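Local coordinates for Tol-Pal system protein TolB (Acinetobacter baumannii, PDB 7MX5) that probably helps maintain outer membrane integrity and takes part in outer membrane invagination during cell division, as the periplasmic component of the Tol-Pal system, at residues Ala51-Asn56 against Ser61-Ala66; Pro238-Met243 against Phe272-Asp277; Pro282-Tyr287 against Lys314-Val319. All blocks are in the same frame, centred on the assembly; numbering follows the deposited sequence.

Interaction 1 comes first along the chain and lies in the amino-terminal domain. Interactions 2 and 3 follow in the beta-propeller. The centre of interaction 1 is about 56 Å from that of interaction 2 and about 48 Å from that of interaction 3, on the opposite side of the chain's centre. Interactions 2 and 3 have centres about 12 Å apart and touch. Strand 271-276, used by interaction 2, pairs with strand 283-288, used by interaction 3, in one antiparallel sheet. That blade therefore packs on the preceding blade through interaction 2 and on the following blade through interaction 3. Three successive blades are joined in this way.

Interaction 1 (Ala51-Asn56 against Ser61-Ala66); sequences ANAAIN and SDWQAA
A51 sits on the indole of W63, and this is the tight part of the contact. Its CB lies over one face of the six-membered ring, 4.0 Å from the ring centroid and 24° off the ring normal. This is a CH-pi contact. The methyl is displaced toward the rim, and its closest approach is 3.7 Å from A51 CB to W63 CZ2. A53 adds a second methyl. Its CB comes to 4.1 Å from W63 CZ2, at an oblique angle to the ring. With W63 CG anti to the carbonyl carbon of its own residue (chi1 -61°) and the ring turned by chi2 102°, the indole presents one face to A51. V71, P50, I58 and V92 also touch the W63 side chain, and the residue is buried.

W63 belongs to helix 60-65. This helix and the loop before it form the connection between strands 43-45 and 70-78, which run parallel in the mixed sheet of the amino-terminal domain. The connection is a beta-alpha-beta crossover, and strand 16-19 lies between the two strands it joins. W63 thus ties the loop of the crossover to its helix, and A53 also touches T73 on strand 70-78.

The solvent side is looser. No hydrogen bond links the two segments. D62 is exposed and comes closest to the loop with its CB, 4.0 Å from A51 CB. Its carboxylate is engaged within the helix instead. S61 OG donates to D62 OD1 at 3.0 Å and meets it from well above the carboxylate plane. N52 is also exposed, and its CB is directed away from the helix.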
ATOM      1  N   ALA A  51      23.020  -7.787 -26.813  1.00 86.73           N
ATOM      2  CA  ALA A  51      22.589  -7.535 -28.182  1.00 84.58           C
ATOM      3  C   ALA A  51      22.126  -6.086 -28.288  1.00 81.60           C
ATOM      4  O   ALA A  51      22.311  -5.285 -27.367  1.00 88.76           O
ATOM      5  CB  ALA A  51      21.494  -8.526 -28.595  1.00 83.08           C
ATOM      6  N   ASN A  52      21.515  -5.752 -29.424  1.00 92.65           N
ATOM      7  CA  ASN A  52      21.034  -4.398 -29.691  1.00110.78           C
ATOM      8  C   ASN A  52      19.721  -4.504 -30.454  1.00114.29           C
ATOM      9  O   ASN A  52      19.705  -4.949 -31.606  1.00115.71           O
ATOM     10  CB  ASN A  52      22.065  -3.592 -30.481  1.00115.33           C
ATOM     11  CG  ASN A  52      21.736  -2.113 -30.530  1.00113.90           C
ATOM     12  OD1 ASN A  52      21.133  -1.568 -29.605  1.00107.33           O
ATOM     13  ND2 ASN A  52      22.133  -1.454 -31.612  1.00115.24           N
ATOM     14  N   ALA A  53      18.626  -4.101 -29.814  1.00 75.55           N
ATOM     15  CA  ALA A  53      17.301  -4.142 -30.414  1.00 63.93           C
ATOM     16  C   ALA A  53      16.636  -2.780 -30.268  1.00 65.01           C
ATOM     17  O   ALA A  53      17.088  -1.919 -29.509  1.00 67.76           O
ATOM     18  CB  ALA A  53      16.430  -5.234 -29.776  1.00 52.91           C
ATOM     19  N   ALA A  54      15.547  -2.590 -31.008  1.00 57.78           N
ATOM     20  CA  ALA A  54      14.822  -1.326 -31.002  1.00 61.63           C
ATOM     21  C   ALA A  54      13.359  -1.604 -31.335  1.00 63.53           C
ATOM     22  O   ALA A  54      12.903  -2.751 -31.306  1.00 52.01           O
ATOM     23  CB  ALA A  54      15.458  -0.330 -31.978  1.00 52.59           C
ATOM     24  N   ILE A  55      12.622  -0.539 -31.653  1.00 61.41           N
ATOM     25  CA  ILE A  55      11.205  -0.664 -31.973  1.00 60.50           C
ATOM     26  C   ILE A  55      11.044  -1.423 -33.282  1.00 56.46           C
ATOM     27  O   ILE A  55      11.629  -1.055 -34.310  1.00 57.47           O
ATOM     28  CB  ILE A  55      10.547   0.722 -32.050  1.00 62.14           C
ATOM     29  CG1 ILE A  55      10.350   1.299 -30.647  1.00 59.69           C
ATOM     30  CG2 ILE A  55       9.218   0.645 -32.791  1.00 53.23           C
ATOM     31  CD1 ILE A  55       9.380   0.512 -29.795  1.00 53.14           C
ATOM     32  N   ASN A  56      10.248  -2.493 -33.247  1.00 60.49           N
ATOM     33  CA  ASN A  56       9.954  -3.329 -34.410  1.00 61.05           C
ATOM     34  C   ASN A  56      11.215  -3.895 -35.057  1.00 72.37           C
ATOM     35  O   ASN A  56      11.214  -4.216 -36.250  1.00 71.10           O
ATOM     36  CB  ASN A  56       9.121  -2.566 -35.446  1.00 73.04           C
ATOM     37  CG  ASN A  56       7.684  -2.363 -35.002  1.00 66.77           C
ATOM     38  OD1 ASN A  56       7.256  -2.904 -33.983  1.00 65.98           O
ATOM     39  ND2 ASN A  56       6.933  -1.583 -35.768  1.00 70.34           N
ATOM     40  N   SER A  61      17.449 -14.828 -31.495  1.00 79.92           N
ATOM     41  CA  SER A  61      18.524 -15.810 -31.385  1.00 85.00           C
ATOM     42  C   SER A  61      19.578 -15.386 -30.371  1.00 89.44           C
ATOM     43  O   SER A  61      20.155 -16.239 -29.686  1.00 93.27           O
ATOM     44  CB  SER A  61      19.170 -16.040 -32.751  1.00 85.90           C
ATOM     45  OG  SER A  61      19.907 -14.903 -33.165  1.00 96.84           O
ATOM     46  N   ASP A  62      19.838 -14.085 -30.255  1.00 86.01           N
ATOM     47  CA  ASP A  62      20.888 -13.591 -29.373  1.00 84.77           C
ATOM     48  C   ASP A  62      20.414 -13.386 -27.942  1.00 80.16           C
ATOM     49  O   ASP A  62      21.226 -13.474 -27.012  1.00 77.31           O
ATOM     50  CB  ASP A  62      21.454 -12.278 -29.919  1.00 90.93           C
ATOM     51  CG  ASP A  62      21.674 -12.321 -31.417  1.00 95.32           C
ATOM     52  OD1 ASP A  62      22.183 -13.347 -31.914  1.00 97.14           O
ATOM     53  OD2 ASP A  62      21.335 -11.331 -32.099  1.00 96.62           O
ATOM     54  N   TRP A  63      19.126 -13.110 -27.739  1.00 78.63           N
ATOM     55  CA  TRP A  63      18.616 -12.953 -26.384  1.00 75.73           C
ATOM     56  C   TRP A  63      18.432 -14.292 -25.687  1.00 74.26           C
ATOM     57  O   TRP A  63      18.591 -14.375 -24.464  1.00 72.86           O
ATOM     58  CB  TRP A  63      17.304 -12.172 -26.400  1.00 68.71           C
ATOM     59  CG  TRP A  63      17.465 -10.806 -26.970  1.00 71.43           C
ATOM     60  CD1 TRP A  63      17.121 -10.393 -28.222  1.00 65.14           C
ATOM     61  CD2 TRP A  63      18.041  -9.670 -26.315  1.00 68.75           C
ATOM     62  NE1 TRP A  63      17.434  -9.066 -28.385  1.00 65.01           N
ATOM     63  CE2 TRP A  63      18.000  -8.598 -27.228  1.00 68.89           C
ATOM     64  CE3 TRP A  63      18.579  -9.454 -25.042  1.00 63.12           C
ATOM     65  CZ2 TRP A  63      18.478  -7.330 -26.909  1.00 63.98           C
ATOM     66  CZ3 TRP A  63      19.052  -8.193 -24.728  1.00 65.77           C
ATOM     67  CH2 TRP A  63      19.000  -7.147 -25.658  1.00 70.91           C
ATOM     68  N   GLN A  64      18.099 -15.347 -26.434  1.00 69.93           N
ATOM     69  CA  GLN A  64      18.112 -16.675 -25.836  1.00 75.87           C
ATOM     70  C   GLN A  64      19.522 -17.058 -25.420  1.00 76.40           C
ATOM     71  O   GLN A  64      19.725 -17.640 -24.347  1.00 69.30           O
ATOM     72  CB  GLN A  64      17.537 -17.713 -26.804  1.00 79.72           C
ATOM     73  CG  GLN A  64      17.241 -19.058 -26.138  1.00 76.56           C
ATOM     74  CD  GLN A  64      18.410 -20.041 -26.139  1.00 87.46           C
ATOM     75  OE1 GLN A  64      19.577 -19.664 -26.213  1.00 87.55           O
ATOM     76  NE2 GLN A  64      18.088 -21.314 -25.987  1.00 83.96           N
ATOM     77  N   ALA A  65      20.510 -16.748 -26.266  1.00 72.65           N
ATOM     78  CA  ALA A  65      21.887 -17.150 -25.996  1.00 78.90           C
ATOM     79  C   ALA A  65      22.358 -16.641 -24.641  1.00 87.22           C
ATOM     80  O   ALA A  65      23.084 -17.340 -23.925  1.00 84.04           O
ATOM     81  CB  ALA A  65      22.806 -16.647 -27.109  1.00 88.04           C
ATOM     82  N   ALA A  66      21.949 -15.432 -24.268  1.00 79.57           N
ATOM     83  CA  ALA A  66      22.276 -14.865 -22.970  1.00 80.60           C
ATOM     84  C   ALA A  66      21.267 -15.245 -21.894  1.00 70.47           C
ATOM     85  O   ALA A  66      21.307 -14.676 -20.798  1.00 70.21           O
ATOM     86  CB  ALA A  66      22.378 -13.343 -23.071  1.00 85.33           C
TER

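Interaction 2 (Pro238-Met243 against Phe272-Asp277); sequences PEIYQM and FIFTSD
I240 meets both F272 and F274, and these three side chains make the whole contact. The two branches of I240 divide the work. CG2 goes to the ring of F272, where it is 3.9 Å from CZ and equally close to CE1. CD1 goes to F274, with its closest approach 3.6 Å to CD2. F274 CB lies 3.8 Å from the same I240 CD1, so the methyl rests where the ring joins its stem. The I240 and F272 side chains run alongside each other in opposing senses. I240 lies across the F274 side chain. Both methyls come to their rings obliquely.

The beta-branch of I240 supplies the two arms. With chi1 at -71°, CG2 is anti to the backbone N and on the F272 side, while CG1 lies beside that N. A chi2 of 120°, away from the usual staggered values, then carries CD1 to F274. All three residues are buried. No hydrogen bond crosses between the segments, so apolar contact alone joins them here.

The next shell packs around these groups. F272 meets the rings of Y287 and F289, the first with planes at about 30°, and F274 packs on Y285 and Y287. Backbone hydrogen bonds join I240 to M253, and its neighbours E239 and Y241 to A232 and F230, so the strand carrying I240 is held on both flanks.

Strands 239-244 and 271-276 belong to successive four-stranded antiparallel sheets. They are the third strand of one and the second of the next. Packing of apolar side chains between successive sheets is characteristic of how blades meet in a beta-propeller, as in the WD40-like repeats of TolB.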
ATOM      1  N   PRO A 238     -12.747   1.154  24.527  1.00 74.50           N
ATOM      2  CA  PRO A 238     -13.039   1.471  23.124  1.00 75.39           C
ATOM      3  C   PRO A 238     -14.136   0.580  22.564  1.00 66.86           C
ATOM      4  O   PRO A 238     -14.288  -0.574  22.963  1.00 74.34           O
ATOM      5  CB  PRO A 238     -11.701   1.220  22.417  1.00 75.02           C
ATOM      6  CG  PRO A 238     -10.673   1.292  23.510  1.00 71.39           C
ATOM      7  CD  PRO A 238     -11.355   0.711  24.707  1.00 68.87           C
ATOM      8  N   GLU A 239     -14.907   1.139  21.631  1.00 56.09           N
ATOM      9  CA  GLU A 239     -16.004   0.435  20.982  1.00 57.86           C
ATOM     10  C   GLU A 239     -16.050   0.829  19.512  1.00 56.98           C
ATOM     11  O   GLU A 239     -15.595   1.908  19.125  1.00 50.27           O
ATOM     12  CB  GLU A 239     -17.354   0.742  21.648  1.00 55.22           C
ATOM     13  CG  GLU A 239     -17.868  -0.343  22.579  1.00 69.98           C
ATOM     14  CD  GLU A 239     -18.636   0.214  23.758  1.00 80.74           C
ATOM     15  OE1 GLU A 239     -18.940   1.424  23.751  1.00 89.28           O
ATOM     16  OE2 GLU A 239     -18.938  -0.556  24.692  1.00 82.87           O
ATOM     17  N   ILE A 240     -16.614  -0.057  18.694  1.00 54.95           N
ATOM     18  CA  ILE A 240     -16.730   0.175  17.257  1.00 50.73           C
ATOM     19  C   ILE A 240     -18.073   0.829  16.963  1.00 51.20           C
ATOM     20  O   ILE A 240     -19.117   0.372  17.442  1.00 53.80           O
ATOM     21  CB  ILE A 240     -16.572  -1.135  16.468  1.00 49.96           C
ATOM     22  CG1 ILE A 240     -15.124  -1.625  16.523  1.00 44.70           C
ATOM     23  CG2 ILE A 240     -17.013  -0.950  15.023  1.00 40.18           C
ATOM     24  CD1 ILE A 240     -14.972  -2.988  17.151  1.00 59.20           C
ATOM     25  N   TYR A 241     -18.043   1.898  16.173  1.00 54.20           N
ATOM     26  CA  TYR A 241     -19.236   2.609  15.741  1.00 53.73           C
ATOM     27  C   TYR A 241     -19.270   2.661  14.221  1.00 48.21           C
ATOM     28  O   TYR A 241     -18.226   2.716  13.565  1.00 52.58           O
ATOM     29  CB  TYR A 241     -19.262   4.034  16.303  1.00 63.79           C
ATOM     30  CG  TYR A 241     -19.413   4.117  17.803  1.00 65.62           C
ATOM     31  CD1 TYR A 241     -18.305   4.029  18.637  1.00 58.79           C
ATOM     32  CD2 TYR A 241     -20.662   4.263  18.388  1.00 72.72           C
ATOM     33  CE1 TYR A 241     -18.440   4.097  20.010  1.00 64.73           C
ATOM     34  CE2 TYR A 241     -20.802   4.341  19.760  1.00 68.59           C
ATOM     35  CZ  TYR A 241     -19.691   4.250  20.566  1.00 75.11           C
ATOM     36  OH  TYR A 241     -19.834   4.319  21.933  1.00 80.94           O
ATOM     37  N   GLN A 242     -20.475   2.642  13.662  1.00 45.58           N
ATOM     38  CA  GLN A 242     -20.673   2.853  12.234  1.00 47.70           C
ATOM     39  C   GLN A 242     -21.397   4.173  12.019  1.00 52.88           C
ATOM     40  O   GLN A 242     -22.444   4.419  12.627  1.00 59.30           O
ATOM     41  CB  GLN A 242     -21.467   1.716  11.589  1.00 54.78           C
ATOM     42  CG  GLN A 242     -21.462   1.792  10.066  1.00 48.24           C
ATOM     43  CD  GLN A 242     -22.263   0.692   9.404  1.00 51.13           C
ATOM     44  OE1 GLN A 242     -22.965  -0.069  10.069  1.00 66.30           O
ATOM     45  NE2 GLN A 242     -22.161   0.601   8.083  1.00 51.68           N
ATOM     46  N   MET A 243     -20.840   5.014  11.158  1.00 48.74           N
ATOM     47  CA  MET A 243     -21.450   6.285  10.808  1.00 52.02           C
ATOM     48  C   MET A 243     -22.105   6.201   9.439  1.00 49.54           C
ATOM     49  O   MET A 243     -21.606   5.522   8.540  1.00 56.39           O
ATOM     50  CB  MET A 243     -20.421   7.414  10.805  1.00 51.59           C
ATOM     51  CG  MET A 243     -21.028   8.761  11.124  1.00 57.35           C
ATOM     52  SD  MET A 243     -19.952  10.139  10.723  1.00 60.83           S
ATOM     53  CE  MET A 243     -20.085  11.084  12.236  1.00 56.14           C
ATOM     54  N   PHE A 272     -17.431  -6.555   8.455  1.00 38.35           N
ATOM     55  CA  PHE A 272     -16.161  -5.928   8.785  1.00 41.56           C
ATOM     56  C   PHE A 272     -15.454  -6.781   9.829  1.00 36.77           C
ATOM     57  O   PHE A 272     -16.081  -7.549  10.563  1.00 31.33           O
ATOM     58  CB  PHE A 272     -16.337  -4.481   9.284  1.00 46.53           C
ATOM     59  CG  PHE A 272     -16.987  -4.363  10.640  1.00 39.77           C
ATOM     60  CD1 PHE A 272     -16.229  -4.419  11.801  1.00 40.25           C
ATOM     61  CD2 PHE A 272     -18.351  -4.156  10.751  1.00 42.74           C
ATOM     62  CE1 PHE A 272     -16.823  -4.300  13.043  1.00 34.23           C
ATOM     63  CE2 PHE A 272     -18.948  -4.030  11.991  1.00 39.94           C
ATOM     64  CZ  PHE A 272     -18.185  -4.104  13.137  1.00 29.08           C
ATOM     65  N   ILE A 273     -14.134  -6.641   9.885  1.00 28.44           N
ATOM     66  CA  ILE A 273     -13.317  -7.364  10.847  1.00 28.71           C
ATOM     67  C   ILE A 273     -12.808  -6.383  11.894  1.00 44.32           C
ATOM     68  O   ILE A 273     -12.753  -5.169  11.677  1.00 35.03           O
ATOM     69  CB  ILE A 273     -12.147  -8.112  10.174  1.00 33.22           C
ATOM     70  CG1 ILE A 273     -11.109  -7.121   9.647  1.00 33.44           C
ATOM     71  CG2 ILE A 273     -12.659  -9.003   9.053  1.00 21.99           C
ATOM     72  CD1 ILE A 273      -9.796  -7.766   9.266  1.00 33.25           C
ATOM     73  N   PHE A 274     -12.431  -6.927  13.050  1.00 34.56           N
ATOM     74  CA  PHE A 274     -12.003  -6.099  14.168  1.00 34.18           C
ATOM     75  C   PHE A 274     -11.255  -6.961  15.174  1.00 38.54           C
ATOM     76  O   PHE A 274     -11.382  -8.188  15.187  1.00 29.48           O
ATOM     77  CB  PHE A 274     -13.193  -5.400  14.840  1.00 36.26           C
ATOM     78  CG  PHE A 274     -14.179  -6.346  15.466  1.00 41.25           C
ATOM     79  CD1 PHE A 274     -15.052  -7.085  14.681  1.00 37.90           C
ATOM     80  CD2 PHE A 274     -14.227  -6.501  16.840  1.00 42.16           C
ATOM     81  CE1 PHE A 274     -15.955  -7.955  15.256  1.00 40.07           C
ATOM     82  CE2 PHE A 274     -15.126  -7.372  17.420  1.00 37.62           C
ATOM     83  CZ  PHE A 274     -15.992  -8.101  16.627  1.00 35.67           C
ATOM     84  N   THR A 275     -10.471  -6.293  16.017  1.00 34.16           N
ATOM     85  CA  THR A 275      -9.727  -6.947  17.083  1.00 36.32           C
ATOM     86  C   THR A 275     -10.556  -6.955  18.360  1.00 37.05           C
ATOM     87  O   THR A 275     -11.288  -6.003  18.644  1.00 31.70           O
ATOM     88  CB  THR A 275      -8.393  -6.234  17.321  1.00 44.66           C
ATOM     89  OG1 THR A 275      -7.612  -6.270  16.120  1.00 35.18           O
ATOM     90  CG2 THR A 275      -7.615  -6.895  18.450  1.00 37.94           C
ATOM     91  N   SER A 276     -10.441  -8.037  19.128  1.00 38.83           N
ATOM     92  CA  SER A 276     -11.287  -8.213  20.297  1.00 40.74           C
ATOM     93  C   SER A 276     -10.547  -9.000  21.368  1.00 42.88           C
ATOM     94  O   SER A 276      -9.817  -9.946  21.060  1.00 37.16           O
ATOM     95  CB  SER A 276     -12.579  -8.937  19.918  1.00 46.29           C
ATOM     96  OG  SER A 276     -13.366  -9.164  21.072  1.00 49.58           O
ATOM     97  N   ASP A 277     -10.752  -8.607  22.627  1.00 41.51           N
ATOM     98  CA  ASP A 277     -10.219  -9.325  23.779  1.00 42.82           C
ATOM     99  C   ASP A 277     -11.313 -10.052  24.555  1.00 45.87           C
ATOM    100  O   ASP A 277     -11.097 -10.444  25.708  1.00 40.77           O
ATOM    101  CB  ASP A 277      -9.464  -8.367  24.703  1.00 46.66           C
ATOM    102  CG  ASP A 277      -8.409  -9.069  25.541  1.00 61.40           C
ATOM    103  OD1 ASP A 277      -7.421  -9.567  24.959  1.00 55.04           O
ATOM    104  OD2 ASP A 277      -8.565  -9.124  26.779  1.00 60.64           O
TER

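Interaction 3 (Pro282-Tyr287 against Lys314-Val319); sequences PQIYRY and KKIALV
The I284 and L318 side chains meet at a slant, and the delta methyl of the isoleucine does the touching. I284 CD1 is 3.6 Å from L318 CB and 3.8 Å from L318 CD1. It therefore lies against both the stem of the leucine and one of its branch ends. The reach comes from an extended I284 branch: CD1 is anti to CA (chi2 173°), which projects it toward the other strand. L318 CG is set between the backbone N and the carbonyl carbon (chi1 66°), and from there CD1 meets the same methyl as CB.

I316 lies two residues before L318 and also directs its CB toward the first strand. Its contact is looser, with I284 CD1 4.5 Å from I316 CG2. One methyl thus serves both partners, but it leans on L318. The contact is buried and purely apolar.

Within its own sheet, Y285 bonds through its backbone to F274, while I284 N bonds to the T298 hydroxyl. I316 touches L309 and L318 touches N304, both of strand 304-309.

Strands 283-288 and 315-320 lie in different sheets, so I284 bridges from one blade to the next. The isoleucine between two apolar side chains repeats the pattern at the preceding interface, as expected of a beta-propeller built from similar blades.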
ATOM      1  N   PRO A 282      -6.227 -11.075  22.488  1.00 46.41           N
ATOM      2  CA  PRO A 282      -6.588 -10.321  21.276  1.00 43.04           C
ATOM      3  C   PRO A 282      -6.687 -11.240  20.066  1.00 42.74           C
ATOM      4  O   PRO A 282      -5.710 -11.879  19.672  1.00 30.16           O
ATOM      5  CB  PRO A 282      -5.446  -9.307  21.128  1.00 36.20           C
ATOM      6  CG  PRO A 282      -4.731  -9.297  22.437  1.00 39.81           C
ATOM      7  CD  PRO A 282      -4.956 -10.624  23.080  1.00 38.29           C
ATOM      8  N   GLN A 283      -7.882 -11.303  19.482  1.00 29.73           N
ATOM      9  CA  GLN A 283      -8.133 -12.084  18.282  1.00 39.39           C
ATOM     10  C   GLN A 283      -8.895 -11.229  17.279  1.00 40.95           C
ATOM     11  O   GLN A 283      -9.447 -10.179  17.619  1.00 36.08           O
ATOM     12  CB  GLN A 283      -8.922 -13.366  18.592  1.00 31.17           C
ATOM     13  CG  GLN A 283      -8.208 -14.338  19.519  1.00 32.41           C
ATOM     14  CD  GLN A 283      -6.882 -14.822  18.963  1.00 38.21           C
ATOM     15  OE1 GLN A 283      -6.663 -14.825  17.750  1.00 35.57           O
ATOM     16  NE2 GLN A 283      -5.987 -15.239  19.852  1.00 45.40           N
ATOM     17  N   ILE A 284      -8.917 -11.687  16.032  1.00 37.88           N
ATOM     18  CA  ILE A 284      -9.605 -10.993  14.951  1.00 33.08           C
ATOM     19  C   ILE A 284     -10.953 -11.667  14.735  1.00 31.55           C
ATOM     20  O   ILE A 284     -11.018 -12.871  14.462  1.00 34.76           O
ATOM     21  CB  ILE A 284      -8.774 -10.994  13.659  1.00 39.19           C
ATOM     22  CG1 ILE A 284      -7.591 -10.034  13.789  1.00 36.24           C
ATOM     23  CG2 ILE A 284      -9.639 -10.609  12.467  1.00 38.31           C
ATOM     24  CD1 ILE A 284      -6.639 -10.093  12.624  1.00 33.95           C
ATOM     25  N   TYR A 285     -12.024 -10.893  14.859  1.00 37.60           N
ATOM     26  CA  TYR A 285     -13.383 -11.380  14.688  1.00 33.29           C
ATOM     27  C   TYR A 285     -14.022 -10.723  13.471  1.00 32.77           C
ATOM     28  O   TYR A 285     -13.530  -9.724  12.942  1.00 36.71           O
ATOM     29  CB  TYR A 285     -14.220 -11.113  15.944  1.00 27.17           C
ATOM     30  CG  TYR A 285     -13.806 -11.935  17.144  1.00 37.10           C
ATOM     31  CD1 TYR A 285     -12.644 -11.639  17.845  1.00 34.37           C
ATOM     32  CD2 TYR A 285     -14.577 -13.005  17.580  1.00 36.69           C
ATOM     33  CE1 TYR A 285     -12.262 -12.384  18.943  1.00 45.86           C
ATOM     34  CE2 TYR A 285     -14.202 -13.758  18.678  1.00 31.50           C
ATOM     35  CZ  TYR A 285     -13.043 -13.443  19.355  1.00 42.71           C
ATOM     36  OH  TYR A 285     -12.663 -14.187  20.449  1.00 50.45           O
ATOM     37  N   ARG A 286     -15.135 -11.303  13.029  1.00 32.67           N
ATOM     38  CA  ARG A 286     -15.874 -10.819  11.869  1.00 34.32           C
ATOM     39  C   ARG A 286     -17.315 -10.549  12.279  1.00 39.25           C
ATOM     40  O   ARG A 286     -18.022 -11.465  12.709  1.00 33.16           O
ATOM     41  CB  ARG A 286     -15.824 -11.831  10.722  1.00 31.30           C
ATOM     42  CG  ARG A 286     -16.610 -11.416   9.486  1.00 34.73           C
ATOM     43  CD  ARG A 286     -16.838 -12.597   8.554  1.00 40.33           C
ATOM     44  NE  ARG A 286     -17.607 -12.227   7.372  1.00 42.05           N
ATOM     45  CZ  ARG A 286     -18.924 -12.354   7.264  1.00 46.07           C
ATOM     46  NH1 ARG A 286     -19.655 -12.836   8.254  1.00 44.72           N
ATOM     47  NH2 ARG A 286     -19.520 -11.985   6.133  1.00 48.29           N
ATOM     48  N   TYR A 287     -17.746  -9.296  12.144  1.00 36.49           N
ATOM     49  CA  TYR A 287     -19.121  -8.903  12.425  1.00 41.13           C
ATOM     50  C   TYR A 287     -19.908  -8.896  11.121  1.00 44.07           C
ATOM     51  O   TYR A 287     -19.565  -8.159  10.190  1.00 38.21           O
ATOM     52  CB  TYR A 287     -19.183  -7.527  13.087  1.00 35.37           C
ATOM     53  CG  TYR A 287     -20.595  -7.051  13.366  1.00 37.81           C
ATOM     54  CD1 TYR A 287     -21.232  -7.366  14.558  1.00 40.31           C
ATOM     55  CD2 TYR A 287     -21.295  -6.298  12.430  1.00 43.25           C
ATOM     56  CE1 TYR A 287     -22.521  -6.939  14.814  1.00 42.23           C
ATOM     57  CE2 TYR A 287     -22.583  -5.866  12.677  1.00 43.40           C
ATOM     58  CZ  TYR A 287     -23.192  -6.189  13.871  1.00 52.26           C
ATOM     59  OH  TYR A 287     -24.476  -5.761  14.119  1.00 42.44           O
ATOM     60  N   LYS A 314      -9.856 -12.321  -0.165  1.00 42.90           N
ATOM     61  CA  LYS A 314      -9.487 -13.674   0.227  1.00 45.57           C
ATOM     62  C   LYS A 314      -8.289 -13.726   1.166  1.00 41.39           C
ATOM     63  O   LYS A 314      -7.886 -14.823   1.567  1.00 47.77           O
ATOM     64  CB  LYS A 314      -9.199 -14.530  -1.014  1.00 49.84           C
ATOM     65  CG  LYS A 314      -9.974 -14.129  -2.258  1.00 51.86           C
ATOM     66  CD  LYS A 314     -10.488 -15.345  -3.013  1.00 69.93           C
ATOM     67  CE  LYS A 314     -11.397 -14.934  -4.161  1.00 74.02           C
ATOM     68  NZ  LYS A 314     -12.397 -13.912  -3.739  1.00 72.32           N
ATOM     69  N   LYS A 315      -7.708 -12.582   1.528  1.00 42.16           N
ATOM     70  CA  LYS A 315      -6.519 -12.551   2.366  1.00 28.35           C
ATOM     71  C   LYS A 315      -6.683 -11.531   3.484  1.00 40.06           C
ATOM     72  O   LYS A 315      -7.440 -10.563   3.362  1.00 39.16           O
ATOM     73  CB  LYS A 315      -5.259 -12.218   1.551  1.00 26.93           C
ATOM     74  CG  LYS A 315      -5.069 -13.076   0.311  1.00 33.32           C
ATOM     75  CD  LYS A 315      -4.312 -14.353   0.637  1.00 44.38           C
ATOM     76  CE  LYS A 315      -3.930 -15.108  -0.627  1.00 52.26           C
ATOM     77  NZ  LYS A 315      -3.951 -16.583  -0.421  1.00 36.84           N
ATOM     78  N   ILE A 316      -5.954 -11.758   4.575  1.00 39.36           N
ATOM     79  CA  ILE A 316      -5.940 -10.866   5.728  1.00 27.28           C
ATOM     80  C   ILE A 316      -4.489 -10.623   6.120  1.00 33.35           C
ATOM     81  O   ILE A 316      -3.758 -11.573   6.421  1.00 40.73           O
ATOM     82  CB  ILE A 316      -6.719 -11.443   6.922  1.00 31.81           C
ATOM     83  CG1 ILE A 316      -8.221 -11.456   6.638  1.00 40.81           C
ATOM     84  CG2 ILE A 316      -6.423 -10.645   8.185  1.00 31.28           C
ATOM     85  CD1 ILE A 316      -9.038 -12.117   7.731  1.00 34.97           C
ATOM     86  N   ALA A 317      -4.075  -9.359   6.116  1.00 28.77           N
ATOM     87  CA  ALA A 317      -2.793  -8.958   6.677  1.00 34.13           C
ATOM     88  C   ALA A 317      -3.018  -8.495   8.109  1.00 30.86           C
ATOM     89  O   ALA A 317      -3.876  -7.643   8.362  1.00 36.89           O
ATOM     90  CB  ALA A 317      -2.145  -7.846   5.850  1.00 26.52           C
ATOM     91  N   LEU A 318      -2.256  -9.059   9.042  1.00 27.55           N
ATOM     92  CA  LEU A 318      -2.504  -8.824  10.456  1.00 39.27           C
ATOM     93  C   LEU A 318      -1.186  -8.808  11.214  1.00 31.36           C
ATOM     94  O   LEU A 318      -0.117  -9.075  10.661  1.00 26.49           O
ATOM     95  CB  LEU A 318      -3.438  -9.889  11.040  1.00 33.36           C
ATOM     96  CG  LEU A 318      -2.882 -11.315  11.098  1.00 36.09           C
ATOM     97  CD1 LEU A 318      -3.405 -12.044  12.323  1.00 37.34           C
ATOM     98  CD2 LEU A 318      -3.223 -12.091   9.832  1.00 24.03           C
ATOM     99  N   VAL A 319      -1.280  -8.486  12.501  1.00 28.43           N
ATOM    100  CA  VAL A 319      -0.156  -8.557  13.424  1.00 33.89           C
ATOM    101  C   VAL A 319      -0.313  -9.831  14.243  1.00 36.59           C
ATOM    102  O   VAL A 319      -1.319 -10.012  14.938  1.00 34.60           O
ATOM    103  CB  VAL A 319      -0.087  -7.316  14.328  1.00 33.49           C
ATOM    104  CG1 VAL A 319       0.793  -7.587  15.541  1.00 34.78           C
ATOM    105  CG2 VAL A 319       0.433  -6.125  13.546  1.00 23.72           C
TER